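Local coordinates for exopolysaccharide biosynthesis protein (Pantoea stewartii subsp. stewartii DC283, PDB 6TGF) that probably modifies the glycan matrix of bacterial biofilms as a glycan-degrading enzyme with a bacteriophage tailspike-like parallel beta-helix fold, at residues S438-G443 with D462-E467; A475-L480 with W506-T511. All coordinates share one frame; numbering follows the deposited sequence.

Contact 1: residues S438-G443 with D462-E467; sequences SLIHNG and DALSLE
With CG swung anti to its backbone N (chi1 -177°), Leu464 turns toward Gly443 and Ile440, setting CD1 4.0 Å from CG2 of Ile440, which is likewise the branch anti to its own N. The two aliphatic chains meet at a slant on the inner side of the coils, where Phe419 packs against both. The same methyl, CD1 of Leu464, lies 3.6 Å from the carbonyl O of Gly443. At the corner, Asn442 and Ala463 both have positive phi and lie one above the other, their CA atoms 4.5 Å apart. Backbone pairing runs through this bend: Asp462 N donates to Ile440 O, and Asn442 N gives a nearly straight bond (174°) of 2.8 Å to Asp462 O. At the corner itself, Gly443 N to Ala463 O is more bent, at 142°, and beyond it Ser465 N donates to Gly443 O at 2.8 Å. On the outer side, the CB of Asp462 lies obliquely by the His441 ring. A water donates to Asp462 OD2 at 2.7 Å and bonds His441 ND1 at 2.9 Å, linking the two polar ends. Other chains complete these sites: Glu415 of the second subunit bonds His441 NE2 and Asn442 ND2, while Asp462 OD1 forms salt bridges with Arg483 of its own chain and Arg483 of the third subunit. Parallel strands of successive coils paired through a stacked corner are characteristic of the right-handed parallel beta-helix, here in a trimer with a tailspike-like fold.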
loop_
_atom_site.group_PDB
_atom_site.type_symbol
_atom_site.label_atom_id
_atom_site.label_comp_id
_atom_site.label_asym_id
_atom_site.label_seq_id
_atom_site.Cartn_x
_atom_site.Cartn_y
_atom_site.Cartn_z
ATOM N N SER B 438 5.390 -9.195 -10.760
ATOM C CA SER B 438 4.773 -9.589 -9.465
ATOM C C SER B 438 5.515 -8.947 -8.283
ATOM O O SER B 438 6.684 -8.550 -8.466
ATOM C CB SER B 438 4.725 -11.086 -9.352
ATOM O OG SER B 438 3.843 -11.627 -10.324
ATOM N N LEU B 439 4.850 -8.845 -7.123
ATOM C CA LEU B 439 5.363 -8.149 -5.910
ATOM C C LEU B 439 5.023 -8.936 -4.637
ATOM O O LEU B 439 3.911 -9.496 -4.553
ATOM C CB LEU B 439 4.755 -6.743 -5.833
ATOM C CG LEU B 439 5.114 -5.794 -6.976
ATOM C CD1 LEU B 439 4.057 -5.831 -8.069
ATOM C CD2 LEU B 439 5.287 -4.371 -6.464
ATOM N N ILE B 440 5.956 -8.947 -3.678
ATOM C CA ILE B 440 5.746 -9.377 -2.262
ATOM C C ILE B 440 6.091 -8.187 -1.357
ATOM O O ILE B 440 7.205 -7.646 -1.500
ATOM C CB ILE B 440 6.593 -10.622 -1.928
ATOM C CG1 ILE B 440 6.044 -11.873 -2.620
ATOM C CG2 ILE B 440 6.707 -10.815 -0.422
ATOM C CD1 ILE B 440 6.969 -13.070 -2.577
ATOM N N HIS B 441 5.174 -7.796 -0.469
ATOM C CA HIS B 441 5.344 -6.660 0.477
ATOM C C HIS B 441 4.999 -7.103 1.903
ATOM O O HIS B 441 3.811 -7.361 2.170
ATOM C CB HIS B 441 4.492 -5.459 0.045
ATOM C CG HIS B 441 4.592 -4.295 0.974
ATOM N ND1 HIS B 441 5.604 -3.358 0.877
ATOM C CD2 HIS B 441 3.829 -3.921 2.023
ATOM C CE1 HIS B 441 5.451 -2.450 1.821
ATOM N NE2 HIS B 441 4.370 -2.775 2.538
ATOM N N ASN B 442 6.006 -7.171 2.779
ATOM C CA ASN B 442 5.840 -7.311 4.250
ATOM C C ASN B 442 5.127 -8.634 4.557
ATOM O O ASN B 442 3.945 -8.591 4.947
ATOM C CB ASN B 442 5.104 -6.102 4.835
ATOM C CG ASN B 442 5.171 -6.031 6.345
ATOM O OD1 ASN B 442 5.805 -6.865 6.989
ATOM N ND2 ASN B 442 4.521 -5.032 6.923
ATOM N N GLY B 443 5.829 -9.758 4.385
ATOM C CA GLY B 443 5.296 -11.116 4.604
ATOM C C GLY B 443 6.206 -11.947 5.492
ATOM O O GLY B 443 7.438 -11.815 5.365
ATOM N N ASP B 462 9.931 -6.853 -0.893
ATOM C CA ASP B 462 10.249 -5.972 0.264
ATOM C C ASP B 462 9.761 -6.641 1.552
ATOM O O ASP B 462 8.581 -7.046 1.595
ATOM C CB ASP B 462 9.596 -4.595 0.131
ATOM C CG ASP B 462 10.170 -3.733 -0.976
ATOM O OD1 ASP B 462 11.364 -3.905 -1.308
ATOM O OD2 ASP B 462 9.417 -2.889 -1.498
ATOM N N ALA B 463 10.639 -6.737 2.555
ATOM C CA ALA B 463 10.328 -7.157 3.941
ATOM C C ALA B 463 9.699 -8.556 3.951
ATOM O O ALA B 463 8.668 -8.742 4.630
ATOM C CB ALA B 463 9.426 -6.133 4.589
ATOM N N LEU B 464 10.293 -9.506 3.222
ATOM C CA LEU B 464 9.972 -10.952 3.352
ATOM C C LEU B 464 10.823 -11.522 4.491
ATOM O O LEU B 464 12.039 -11.251 4.512
ATOM C CB LEU B 464 10.239 -11.683 2.031
ATOM C CG LEU B 464 9.871 -13.169 2.011
ATOM C CD1 LEU B 464 8.375 -13.372 2.209
ATOM C CD2 LEU B 464 10.325 -13.826 0.717
ATOM N N SER B 465 10.192 -12.249 5.416
ATOM C CA SER B 465 10.851 -12.945 6.549
ATOM C C SER B 465 10.585 -14.448 6.445
ATOM O O SER B 465 9.405 -14.838 6.469
ATOM C CB SER B 465 10.385 -12.395 7.870
ATOM O OG SER B 465 10.754 -11.030 8.006
ATOM N N LEU B 466 11.647 -15.244 6.299
ATOM C CA LEU B 466 11.621 -16.724 6.437
ATOM C C LEU B 466 12.385 -17.088 7.715
ATOM O O LEU B 466 13.580 -16.750 7.797
ATOM C CB LEU B 466 12.257 -17.366 5.200
ATOM C CG LEU B 466 11.673 -16.937 3.853
ATOM C CD1 LEU B 466 12.553 -17.411 2.708
ATOM C CD2 LEU B 466 10.255 -17.456 3.683
ATOM N N GLU B 467 11.709 -17.712 8.685
ATOM C CA GLU B 467 12.291 -18.098 10.000
ATOM C C GLU B 467 11.998 -19.576 10.276
ATOM O O GLU B 467 10.815 -19.955 10.262
ATOM C CB GLU B 467 11.728 -17.217 11.118
ATOM C CG GLU B 467 12.117 -15.753 10.997
ATOM C CD GLU B 467 11.976 -14.945 12.278
ATOM O OE1 GLU B 467 12.509 -13.814 12.323
ATOM O OE2 GLU B 467 11.329 -15.443 13.228
HETATM O O HOH W 1 6.776 -2.695 -1.723
#

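Contact 2: residues A475-L480 with W506-T511; sequences AWHSRL and WEMGST
Arg479 runs its aliphatic part across the carbonyls of Glu507 and Gly509, with CD resting against Glu507 O and CA-H directed at Gly509 O. A bend at chi3 (-75°) brings the guanidinium edge-on to Glu507 O. NH1 donates in its plane to a water 3.2 Å away, which in turn donates to Glu507 O at 2.8 Å and to Glu507 OE2. NH1 and OE2 stay 4.5 Å apart, too far for a salt bridge, and the carboxylate instead pairs with Arg651 of the third subunit. Arg479 NE has a weak bond to Gly457 O.

Met508, folded back at chi2 and chi3, brings its sulfur to His477, SD lying 3.7 Å from CB. Relative to the imidazole, SD is at the edge, 5.0 Å from the centroid and 76° off the ring normal; SD and the methyl CE both lie against the carbonyl O of His477. His477 belongs to a type II beta turn from Ala475 to Ser478, whose exit feeds strand 479-488 of the parallel beta-helix. Pairing with the next coil starts at Leu480, where strand 511-514 comes alongside in parallel and Thr511 N donates to Leu480 O at 2.9 Å.

Leu480 is gripped at its other backbone end by a side chain: its N-H points to Ser510 OG, 2.9 Å away at 160°. CB and CG of Leu480 lie close beside that same oxygen, and the Leu480 side chain also touches Trp459 of the preceding coil. Ser510 OG is also bonded to Asn495 OD1, and Asn495 ND2 in turn holds the carbonyls of Ala475 and Ser478.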
loop_
_atom_site.group_PDB
_atom_site.type_symbol
_atom_site.label_atom_id
_atom_site.label_comp_id
_atom_site.label_asym_id
_atom_site.label_seq_id
_atom_site.Cartn_x
_atom_site.Cartn_y
_atom_site.Cartn_z
ATOM N N ALA B 475 13.461 -20.399 -5.982
ATOM C CA ALA B 475 13.423 -19.224 -6.884
ATOM C C ALA B 475 14.402 -19.431 -8.047
ATOM O O ALA B 475 15.115 -18.471 -8.399
ATOM C CB ALA B 475 13.742 -17.975 -6.098
ATOM N N TRP B 476 14.415 -20.636 -8.631
ATOM C CA TRP B 476 15.326 -21.027 -9.743
ATOM C C TRP B 476 15.034 -20.159 -10.973
ATOM O O TRP B 476 13.853 -20.065 -11.355
ATOM C CB TRP B 476 15.191 -22.518 -10.080
ATOM C CG TRP B 476 15.537 -23.456 -8.964
ATOM C CD1 TRP B 476 16.381 -23.225 -7.917
ATOM C CD2 TRP B 476 15.065 -24.806 -8.806
ATOM N NE1 TRP B 476 16.450 -24.329 -7.110
ATOM C CE2 TRP B 476 15.657 -25.315 -7.631
ATOM C CE3 TRP B 476 14.199 -25.629 -9.535
ATOM C CZ2 TRP B 476 15.407 -26.609 -7.172
ATOM C CZ3 TRP B 476 13.952 -26.908 -9.081
ATOM C CH2 TRP B 476 14.549 -27.388 -7.914
ATOM N N HIS B 477 16.072 -19.540 -11.548
ATOM C CA HIS B 477 16.004 -18.669 -12.756
ATOM C C HIS B 477 15.066 -17.478 -12.516
ATOM O O HIS B 477 14.644 -16.861 -13.512
ATOM C CB HIS B 477 15.545 -19.473 -13.984
ATOM C CG HIS B 477 16.403 -20.649 -14.307
ATOM N ND1 HIS B 477 17.678 -20.517 -14.824
ATOM C CD2 HIS B 477 16.170 -21.975 -14.207
ATOM C CE1 HIS B 477 18.196 -21.713 -15.015
ATOM N NE2 HIS B 477 17.292 -22.625 -14.646
ATOM N N SER B 478 14.752 -17.159 -11.255
ATOM C CA SER B 478 13.755 -16.122 -10.885
ATOM C C SER B 478 14.434 -14.749 -10.831
ATOM O O SER B 478 15.491 -14.635 -10.183
ATOM C CB SER B 478 13.070 -16.455 -9.586
ATOM O OG SER B 478 11.834 -15.763 -9.483
ATOM N N ARG B 479 13.840 -13.753 -11.491
ATOM C CA ARG B 479 14.376 -12.369 -11.601
ATOM C C ARG B 479 13.923 -11.567 -10.375
ATOM O O ARG B 479 12.839 -10.949 -10.436
ATOM C CB ARG B 479 13.908 -11.730 -12.914
ATOM C CG ARG B 479 14.280 -12.517 -14.163
ATOM C CD ARG B 479 13.625 -11.953 -15.409
ATOM N NE ARG B 479 12.209 -12.276 -15.507
ATOM C CZ ARG B 479 11.357 -11.719 -16.367
ATOM N NH1 ARG B 479 11.766 -10.790 -17.215
ATOM N NH2 ARG B 479 10.090 -12.094 -16.372
ATOM N N LEU B 480 14.721 -11.586 -9.302
ATOM C CA LEU B 480 14.363 -10.991 -7.985
ATOM C C LEU B 480 14.912 -9.563 -7.887
ATOM O O LEU B 480 16.003 -9.305 -8.428
ATOM C CB LEU B 480 14.916 -11.874 -6.862
ATOM C CG LEU B 480 14.543 -13.354 -6.934
ATOM C CD1 LEU B 480 14.963 -14.074 -5.661
ATOM C CD2 LEU B 480 13.052 -13.543 -7.181
ATOM N N TRP B 506 19.444 -14.154 -21.454
ATOM C CA TRP B 506 19.642 -12.679 -21.463
ATOM C C TRP B 506 18.724 -11.994 -20.443
ATOM O O TRP B 506 19.075 -10.885 -20.001
ATOM C CB TRP B 506 19.423 -12.120 -22.874
ATOM C CG TRP B 506 20.456 -12.578 -23.857
ATOM C CD1 TRP B 506 21.779 -12.244 -23.865
ATOM C CD2 TRP B 506 20.257 -13.467 -24.970
ATOM N NE1 TRP B 506 22.416 -12.858 -24.910
ATOM C CE2 TRP B 506 21.510 -13.616 -25.604
ATOM C CE3 TRP B 506 19.151 -14.147 -25.494
ATOM C CZ2 TRP B 506 21.682 -14.419 -26.732
ATOM C CZ3 TRP B 506 19.322 -14.939 -26.609
ATOM C CH2 TRP B 506 20.571 -15.071 -27.218
ATOM N N GLU B 507 17.597 -12.622 -20.089
ATOM C CA GLU B 507 16.600 -12.059 -19.141
ATOM C C GLU B 507 17.012 -12.350 -17.692
ATOM O O GLU B 507 16.412 -11.742 -16.786
ATOM C CB GLU B 507 15.207 -12.628 -19.422
ATOM C CG GLU B 507 14.709 -12.373 -20.834
ATOM C CD GLU B 507 14.557 -10.913 -21.228
ATOM O OE1 GLU B 507 14.188 -10.656 -22.392
ATOM O OE2 GLU B 507 14.806 -10.033 -20.381
ATOM N N MET B 508 17.997 -13.226 -17.478
ATOM C CA MET B 508 18.356 -13.763 -16.138
ATOM C C MET B 508 19.098 -12.707 -15.312
ATOM O O MET B 508 19.666 -11.772 -15.907
ATOM C CB MET B 508 19.229 -15.016 -16.263
ATOM C CG MET B 508 18.504 -16.190 -16.889
ATOM S SD MET B 508 17.062 -16.711 -15.922
ATOM C CE MET B 508 15.739 -15.861 -16.782
ATOM N N GLY B 509 19.072 -12.875 -13.987
ATOM C CA GLY B 509 19.748 -12.010 -13.002
ATOM C C GLY B 509 18.805 -11.584 -11.890
ATOM O O GLY B 509 17.595 -11.461 -12.155
ATOM N N SER B 510 19.343 -11.382 -10.686
ATOM C CA SER B 510 18.653 -10.787 -9.512
ATOM C C SER B 510 19.515 -9.659 -8.936
ATOM O O SER B 510 20.752 -9.734 -9.064
ATOM C CB SER B 510 18.361 -11.831 -8.463
ATOM O OG SER B 510 17.364 -12.737 -8.909
ATOM N N THR B 511 18.873 -8.654 -8.333
ATOM C CA THR B 511 19.529 -7.566 -7.561
ATOM C C THR B 511 18.984 -7.595 -6.129
ATOM O O THR B 511 17.751 -7.569 -5.961
ATOM C CB THR B 511 19.343 -6.205 -8.242
ATOM O OG1 THR B 511 20.039 -6.258 -9.487
ATOM C CG2 THR B 511 19.866 -5.047 -7.420
HETATM O O HOH W 2 14.761 -9.580 -17.356
#

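How the contacts relate
The two contacts join successive coils of one beta-helix, their centres about 17 Å apart: 462-467 in contact 1 lies on strand 458-467, neighbour of the strand 479-488 that begins in contact 2. Contact 1 is buried, near the chain's middle, and consists largely of regular backbone bonds round a corner, with aliphatic packing inside. Contact 2 is partly buried and less regular: one backbone pair is supplemented by a serine hydroxyl, a methionine sulfur at a histidine edge and a water bridging arginine and glutamate, where a loop leads into strand 511-514. Both touch the third subunit through charged groups, but contact 1 also meets the second.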